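Farnesyltransferase, putative (PDB 3WCA) probably condenses two molecules of farnesyl diphosphate into squalene, using magnesium and NADPH or NADH, in the sterol pathway of Trypanosoma cruzi. Local coordinates at residues E243-V254 against L291-F301. The protein carries 1 engineered substitution. Numbering follows the deposited sequence.
Sequences EAKAVECLNAMV and LSLVFNNKDVF
Asn-251 reaches from helix 243-258 to the turn that ends helix 274-294. Its CB lies 3.8 Å from CE1 of Phe-295. CG passes the same ring atom, with amide and ring planes 44° apart. A chi1 of -71° sets CG beside the backbone N and sends the amide to the turn. There OD1 accepts a weak hydrogen bond from N of Asn-296. ND2 gives a nearly straight bond to Asn-296 OD1, 3.1 Å away. The acceptor lies in the Asn-251 amide plane, but ND2 sits above the carbonyl plane of Asn-296. ND2 of Asn-296 is held in turn by the Arg-339 carbonyl.

The turn is a type II beta turn, Val-294 to Asn-297, in the all-helical fold of the squalene/phytoene synthase family. Its last residue, Asn-297, opens an Asx turn, OD1 accepting from Asp-299 N. It lies away from the magnesium site.

Leu-250 CD2 packs against two backbone oxygens, Val-294 O and Asn-297 O. Its CB meets the Phe-301 ring at CZ. Ala-246 CB stands over one face of that ring, a CH-pi contact 3.6 Å from the centroid. Lys-298 NZ forms a 3.2 Å salt bridge with Glu-243 OE2, meeting it from above the carboxylate plane.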
ATOM      1  N   GLU A 243       9.298 -13.238 -23.066  1.00 33.96           N
ATOM      2  CA  GLU A 243       8.961 -13.854 -21.801  1.00 37.50           C
ATOM      3  C   GLU A 243      10.138 -13.981 -20.839  1.00 38.50           C
ATOM      4  O   GLU A 243       9.975 -13.791 -19.633  1.00 38.41           O
ATOM      5  CB  GLU A 243       8.375 -15.231 -22.076  1.00 39.65           C
ATOM      6  CG  GLU A 243       7.568 -15.820 -20.969  1.00 40.17           C
ATOM      7  CD  GLU A 243       6.870 -17.091 -21.417  1.00 43.15           C
ATOM      8  OE1 GLU A 243       7.559 -18.127 -21.598  1.00 43.04           O
ATOM      9  OE2 GLU A 243       5.632 -17.045 -21.607  1.00 39.61           O
ATOM     10  N   ALA A 244      11.321 -14.297 -21.363  1.00 38.91           N
ATOM     11  CA  ALA A 244      12.499 -14.464 -20.508  1.00 38.12           C
ATOM     12  C   ALA A 244      12.932 -13.167 -19.850  1.00 36.65           C
ATOM     13  O   ALA A 244      13.230 -13.144 -18.662  1.00 37.14           O
ATOM     14  CB  ALA A 244      13.662 -15.057 -21.303  1.00 36.89           C
ATOM     15  N   LYS A 245      12.979 -12.089 -20.626  1.00 37.28           N
ATOM     16  CA  LYS A 245      13.377 -10.793 -20.092  1.00 35.68           C
ATOM     17  C   LYS A 245      12.317 -10.239 -19.151  1.00 33.18           C
ATOM     18  O   LYS A 245      12.640  -9.579 -18.174  1.00 31.95           O
ATOM     19  CB  LYS A 245      13.626  -9.791 -21.225  1.00 39.56           C
ATOM     20  CG  LYS A 245      14.942  -9.990 -21.980  1.00 41.22           C
ATOM     21  CD  LYS A 245      16.137  -9.905 -21.037  1.00 44.48           C
ATOM     22  CE  LYS A 245      17.459  -9.865 -21.791  1.00 47.13           C
ATOM     23  NZ  LYS A 245      17.604  -8.605 -22.582  1.00 47.91           N
ATOM     24  N   ALA A 246      11.050 -10.501 -19.443  1.00 31.30           N
ATOM     25  CA  ALA A 246       9.985  -9.995 -18.577  1.00 32.64           C
ATOM     26  C   ALA A 246      10.149 -10.625 -17.188  1.00 31.16           C
ATOM     27  O   ALA A 246      10.147  -9.926 -16.171  1.00 30.37           O
ATOM     28  CB  ALA A 246       8.607 -10.327 -19.170  1.00 27.23           C
ATOM     29  N   VAL A 247      10.327 -11.943 -17.164  1.00 30.06           N
ATOM     30  CA  VAL A 247      10.496 -12.667 -15.913  1.00 32.29           C
ATOM     31  C   VAL A 247      11.731 -12.229 -15.133  1.00 33.84           C
ATOM     32  O   VAL A 247      11.667 -12.113 -13.912  1.00 34.08           O
ATOM     33  CB  VAL A 247      10.519 -14.192 -16.166  1.00 31.84           C
ATOM     34  CG1 VAL A 247      11.049 -14.942 -14.953  1.00 33.40           C
ATOM     35  CG2 VAL A 247       9.112 -14.657 -16.463  1.00 32.03           C
ATOM     36  N   GLU A 248      12.846 -11.975 -15.821  1.00 34.05           N
ATOM     37  CA  GLU A 248      14.064 -11.538 -15.141  1.00 33.84           C
ATOM     38  C   GLU A 248      13.859 -10.158 -14.522  1.00 32.92           C
ATOM     39  O   GLU A 248      14.396  -9.853 -13.458  1.00 32.54           O
ATOM     40  CB  GLU A 248      15.251 -11.487 -16.117  1.00 38.64           C
ATOM     41  CG  GLU A 248      15.749 -12.863 -16.569  1.00 42.89           C
ATOM     42  CD  GLU A 248      16.975 -12.803 -17.485  1.00 46.12           C
ATOM     43  OE1 GLU A 248      17.475 -13.891 -17.851  1.00 49.13           O
ATOM     44  OE2 GLU A 248      17.433 -11.691 -17.840  1.00 42.46           O
ATOM     45  N   CYS A 249      13.095  -9.317 -15.203  1.00 31.04           N
ATOM     46  CA  CYS A 249      12.830  -7.981 -14.695  1.00 31.26           C
ATOM     47  C   CYS A 249      11.831  -8.106 -13.530  1.00 29.48           C
ATOM     48  O   CYS A 249      11.977  -7.445 -12.507  1.00 31.07           O
ATOM     49  CB  CYS A 249      12.263  -7.101 -15.802  1.00 27.79           C
ATOM     50  SG  CYS A 249      11.846  -5.449 -15.241  1.00 29.87           S
ATOM     51  N   LEU A 250      10.821  -8.958 -13.699  1.00 29.41           N
ATOM     52  CA  LEU A 250       9.839  -9.212 -12.649  1.00 27.85           C
ATOM     53  C   LEU A 250      10.602  -9.658 -11.407  1.00 30.94           C
ATOM     54  O   LEU A 250      10.326  -9.192 -10.295  1.00 31.89           O
ATOM     55  CB  LEU A 250       8.871 -10.320 -13.065  1.00 25.96           C
ATOM     56  CG  LEU A 250       8.112 -11.063 -11.945  1.00 26.80           C
ATOM     57  CD1 LEU A 250       7.287 -10.068 -11.139  1.00 24.37           C
ATOM     58  CD2 LEU A 250       7.196 -12.143 -12.548  1.00 21.03           C
ATOM     59  N   ASN A 251      11.579 -10.544 -11.594  1.00 29.60           N
ATOM     60  CA  ASN A 251      12.355 -11.027 -10.455  1.00 31.44           C
ATOM     61  C   ASN A 251      13.196  -9.940  -9.803  1.00 28.94           C
ATOM     62  O   ASN A 251      13.420  -9.967  -8.596  1.00 29.13           O
ATOM     63  CB  ASN A 251      13.238 -12.212 -10.863  1.00 29.12           C
ATOM     64  CG  ASN A 251      12.427 -13.455 -11.134  1.00 30.38           C
ATOM     65  OD1 ASN A 251      11.260 -13.534 -10.736  1.00 28.22           O
ATOM     66  ND2 ASN A 251      13.028 -14.434 -11.810  1.00 25.10           N
ATOM     67  N   ALA A 252      13.652  -8.981 -10.599  1.00 28.88           N
ATOM     68  CA  ALA A 252      14.452  -7.878 -10.069  1.00 28.60           C
ATOM     69  C   ALA A 252      13.538  -6.961  -9.269  1.00 27.53           C
ATOM     70  O   ALA A 252      13.969  -6.313  -8.319  1.00 27.60           O
ATOM     71  CB  ALA A 252      15.112  -7.091 -11.207  1.00 28.70           C
ATOM     72  N   MET A 253      12.270  -6.902  -9.651  1.00 27.12           N
ATOM     73  CA  MET A 253      11.340  -6.057  -8.917  1.00 27.87           C
ATOM     74  C   MET A 253      11.108  -6.686  -7.547  1.00 27.65           C
ATOM     75  O   MET A 253      11.132  -6.000  -6.523  1.00 26.17           O
ATOM     76  CB  MET A 253      10.029  -5.927  -9.678  1.00 27.70           C
ATOM     77  CG  MET A 253      10.149  -5.109 -10.958  1.00 28.21           C
ATOM     78  SD  MET A 253      10.419  -3.326 -10.703  1.00 29.27           S
ATOM     79  CE  MET A 253       8.881  -2.864  -9.902  1.00 25.35           C
ATOM     80  N   VAL A 254      10.907  -8.001  -7.540  1.00 28.94           N
ATOM     81  CA  VAL A 254      10.690  -8.743  -6.307  1.00 26.67           C
ATOM     82  C   VAL A 254      11.879  -8.506  -5.368  1.00 28.21           C
ATOM     83  O   VAL A 254      11.698  -8.166  -4.193  1.00 25.06           O
ATOM     84  CB  VAL A 254      10.527 -10.242  -6.602  1.00 24.95           C
ATOM     85  CG1 VAL A 254      10.506 -11.043  -5.310  1.00 27.42           C
ATOM     86  CG2 VAL A 254       9.231 -10.468  -7.361  1.00 24.62           C
ATOM     87  N   LEU A 291       3.655 -11.868  -3.006  1.00 23.75           N
ATOM     88  CA  LEU A 291       5.011 -11.751  -3.498  1.00 26.04           C
ATOM     89  C   LEU A 291       5.633 -13.121  -3.784  1.00 27.45           C
ATOM     90  O   LEU A 291       6.356 -13.282  -4.769  1.00 24.24           O
ATOM     91  CB  LEU A 291       5.876 -10.997  -2.483  1.00 25.68           C
ATOM     92  CG  LEU A 291       7.223 -10.532  -3.045  1.00 27.17           C
ATOM     93  CD1 LEU A 291       6.976  -9.395  -4.062  1.00 24.74           C
ATOM     94  CD2 LEU A 291       8.138 -10.082  -1.911  1.00 22.77           C
ATOM     95  N   SER A 292       5.360 -14.101  -2.928  1.00 29.16           N
ATOM     96  CA  SER A 292       5.911 -15.440  -3.135  1.00 30.70           C
ATOM     97  C   SER A 292       5.276 -16.082  -4.364  1.00 30.26           C
ATOM     98  O   SER A 292       5.890 -16.910  -5.028  1.00 33.53           O
ATOM     99  CB  SER A 292       5.663 -16.323  -1.912  1.00 31.00           C
ATOM    100  OG  SER A 292       4.307 -16.697  -1.814  1.00 35.55           O
ATOM    101  N   LEU A 293       4.044 -15.688  -4.666  1.00 31.16           N
ATOM    102  CA  LEU A 293       3.322 -16.219  -5.814  1.00 29.81           C
ATOM    103  C   LEU A 293       3.709 -15.549  -7.132  1.00 30.63           C
ATOM    104  O   LEU A 293       3.757 -16.210  -8.166  1.00 31.80           O
ATOM    105  CB  LEU A 293       1.816 -16.061  -5.608  1.00 32.94           C
ATOM    106  CG  LEU A 293       1.019 -17.305  -5.215  1.00 40.00           C
ATOM    107  CD1 LEU A 293       1.553 -17.903  -3.924  1.00 42.01           C
ATOM    108  CD2 LEU A 293      -0.446 -16.919  -5.065  1.00 42.42           C
ATOM    109  N   VAL A 294       3.977 -14.245  -7.112  1.00 27.99           N
ATOM    110  CA  VAL A 294       4.327 -13.564  -8.349  1.00 28.01           C
ATOM    111  C   VAL A 294       5.773 -13.776  -8.743  1.00 27.97           C
ATOM    112  O   VAL A 294       6.123 -13.631  -9.909  1.00 30.76           O
ATOM    113  CB  VAL A 294       4.084 -12.031  -8.294  1.00 24.99           C
ATOM    114  CG1 VAL A 294       2.629 -11.741  -7.985  1.00 26.20           C
ATOM    115  CG2 VAL A 294       5.019 -11.388  -7.283  1.00 23.57           C
ATOM    116  N   PHE A 295       6.614 -14.105  -7.776  1.00 28.65           N
ATOM    117  CA  PHE A 295       8.018 -14.305  -8.062  1.00 28.69           C
ATOM    118  C   PHE A 295       8.259 -15.397  -9.105  1.00 29.51           C
ATOM    119  O   PHE A 295       7.724 -16.489  -8.997  1.00 25.69           O
ATOM    120  CB  PHE A 295       8.769 -14.660  -6.779  1.00 28.37           C
ATOM    121  CG  PHE A 295      10.229 -14.947  -6.996  1.00 26.22           C
ATOM    122  CD1 PHE A 295      11.071 -13.979  -7.535  1.00 25.50           C
ATOM    123  CD2 PHE A 295      10.764 -16.189  -6.661  1.00 28.86           C
ATOM    124  CE1 PHE A 295      12.433 -14.245  -7.741  1.00 26.80           C
ATOM    125  CE2 PHE A 295      12.118 -16.470  -6.860  1.00 28.70           C
ATOM    126  CZ  PHE A 295      12.958 -15.493  -7.403  1.00 27.16           C
ATOM    127  N   ASN A 296       9.075 -15.082 -10.109  1.00 31.62           N
ATOM    128  CA  ASN A 296       9.432 -16.032 -11.153  1.00 30.93           C
ATOM    129  C   ASN A 296       8.191 -16.638 -11.801  1.00 30.93           C
ATOM    130  O   ASN A 296       8.231 -17.766 -12.276  1.00 29.98           O
ATOM    131  CB  ASN A 296      10.311 -17.135 -10.544  1.00 33.22           C
ATOM    132  CG  ASN A 296      11.266 -17.766 -11.556  1.00 35.29           C
ATOM    133  OD1 ASN A 296      11.699 -17.123 -12.498  1.00 34.42           O
ATOM    134  ND2 ASN A 296      11.608 -19.027 -11.342  1.00 39.03           N
ATOM    135  N   ASN A 297       7.097 -15.877 -11.834  1.00 30.57           N
ATOM    136  CA  ASN A 297       5.836 -16.355 -12.407  1.00 30.96           C
ATOM    137  C   ASN A 297       5.486 -15.569 -13.656  1.00 31.35           C
ATOM    138  O   ASN A 297       5.082 -14.415 -13.565  1.00 30.75           O
ATOM    139  CB  ASN A 297       4.701 -16.202 -11.381  1.00 32.22           C
ATOM    140  CG  ASN A 297       3.388 -16.814 -11.856  1.00 32.17           C
ATOM    141  OD1 ASN A 297       3.249 -17.204 -13.019  1.00 30.67           O
ATOM    142  ND2 ASN A 297       2.411 -16.895 -10.950  1.00 28.88           N
ATOM    143  N   LYS A 298       5.608 -16.191 -14.824  1.00 30.83           N
ATOM    144  CA  LYS A 298       5.321 -15.466 -16.053  1.00 33.18           C
ATOM    145  C   LYS A 298       3.842 -15.145 -16.284  1.00 31.28           C
ATOM    146  O   LYS A 298       3.499 -14.373 -17.180  1.00 31.71           O
ATOM    147  CB  LYS A 298       5.930 -16.207 -17.262  1.00 36.91           C
ATOM    148  CG  LYS A 298       4.988 -17.044 -18.078  1.00 42.11           C
ATOM    149  CD  LYS A 298       4.739 -18.392 -17.454  1.00 47.32           C
ATOM    150  CE  LYS A 298       3.973 -19.274 -18.426  1.00 50.98           C
ATOM    151  NZ  LYS A 298       4.720 -19.442 -19.700  1.00 53.33           N
ATOM    152  N   ASP A 299       2.971 -15.712 -15.460  1.00 31.42           N
ATOM    153  CA  ASP A 299       1.538 -15.461 -15.578  1.00 31.54           C
ATOM    154  C   ASP A 299       1.247 -14.016 -15.219  1.00 31.56           C
ATOM    155  O   ASP A 299       0.230 -13.457 -15.612  1.00 33.26           O
ATOM    156  CB  ASP A 299       0.738 -16.378 -14.643  1.00 35.28           C
ATOM    157  CG  ASP A 299       0.725 -17.827 -15.107  1.00 37.61           C
ATOM    158  OD1 ASP A 299       0.917 -18.057 -16.316  1.00 39.66           O
ATOM    159  OD2 ASP A 299       0.502 -18.732 -14.268  1.00 40.21           O
ATOM    160  N   VAL A 300       2.151 -13.419 -14.457  1.00 30.44           N
ATOM    161  CA  VAL A 300       2.019 -12.031 -14.039  1.00 30.55           C
ATOM    162  C   VAL A 300       1.851 -11.094 -15.240  1.00 32.21           C
ATOM    163  O   VAL A 300       1.253 -10.022 -15.127  1.00 31.88           O
ATOM    164  CB  VAL A 300       3.278 -11.600 -13.223  1.00 29.46           C
ATOM    165  CG1 VAL A 300       3.318 -10.095 -13.044  1.00 29.73           C
ATOM    166  CG2 VAL A 300       3.280 -12.306 -11.863  1.00 25.36           C
ATOM    167  N   PHE A 301       2.352 -11.505 -16.400  1.00 33.14           N
ATOM    168  CA  PHE A 301       2.277 -10.642 -17.565  1.00 33.93           C
ATOM    169  C   PHE A 301       1.045 -10.769 -18.445  1.00 34.89           C
ATOM    170  O   PHE A 301       0.996 -10.189 -19.527  1.00 36.29           O
ATOM    171  CB  PHE A 301       3.564 -10.780 -18.375  1.00 32.08           C
ATOM    172  CG  PHE A 301       4.783 -10.300 -17.629  1.00 30.38           C
ATOM    173  CD1 PHE A 301       4.989  -8.948 -17.414  1.00 28.36           C
ATOM    174  CD2 PHE A 301       5.683 -11.206 -17.076  1.00 29.90           C
ATOM    175  CE1 PHE A 301       6.076  -8.506 -16.653  1.00 30.56           C
ATOM    176  CE2 PHE A 301       6.771 -10.769 -16.313  1.00 28.22           C
ATOM    177  CZ  PHE A 301       6.963  -9.419 -16.103  1.00 25.94           C
TER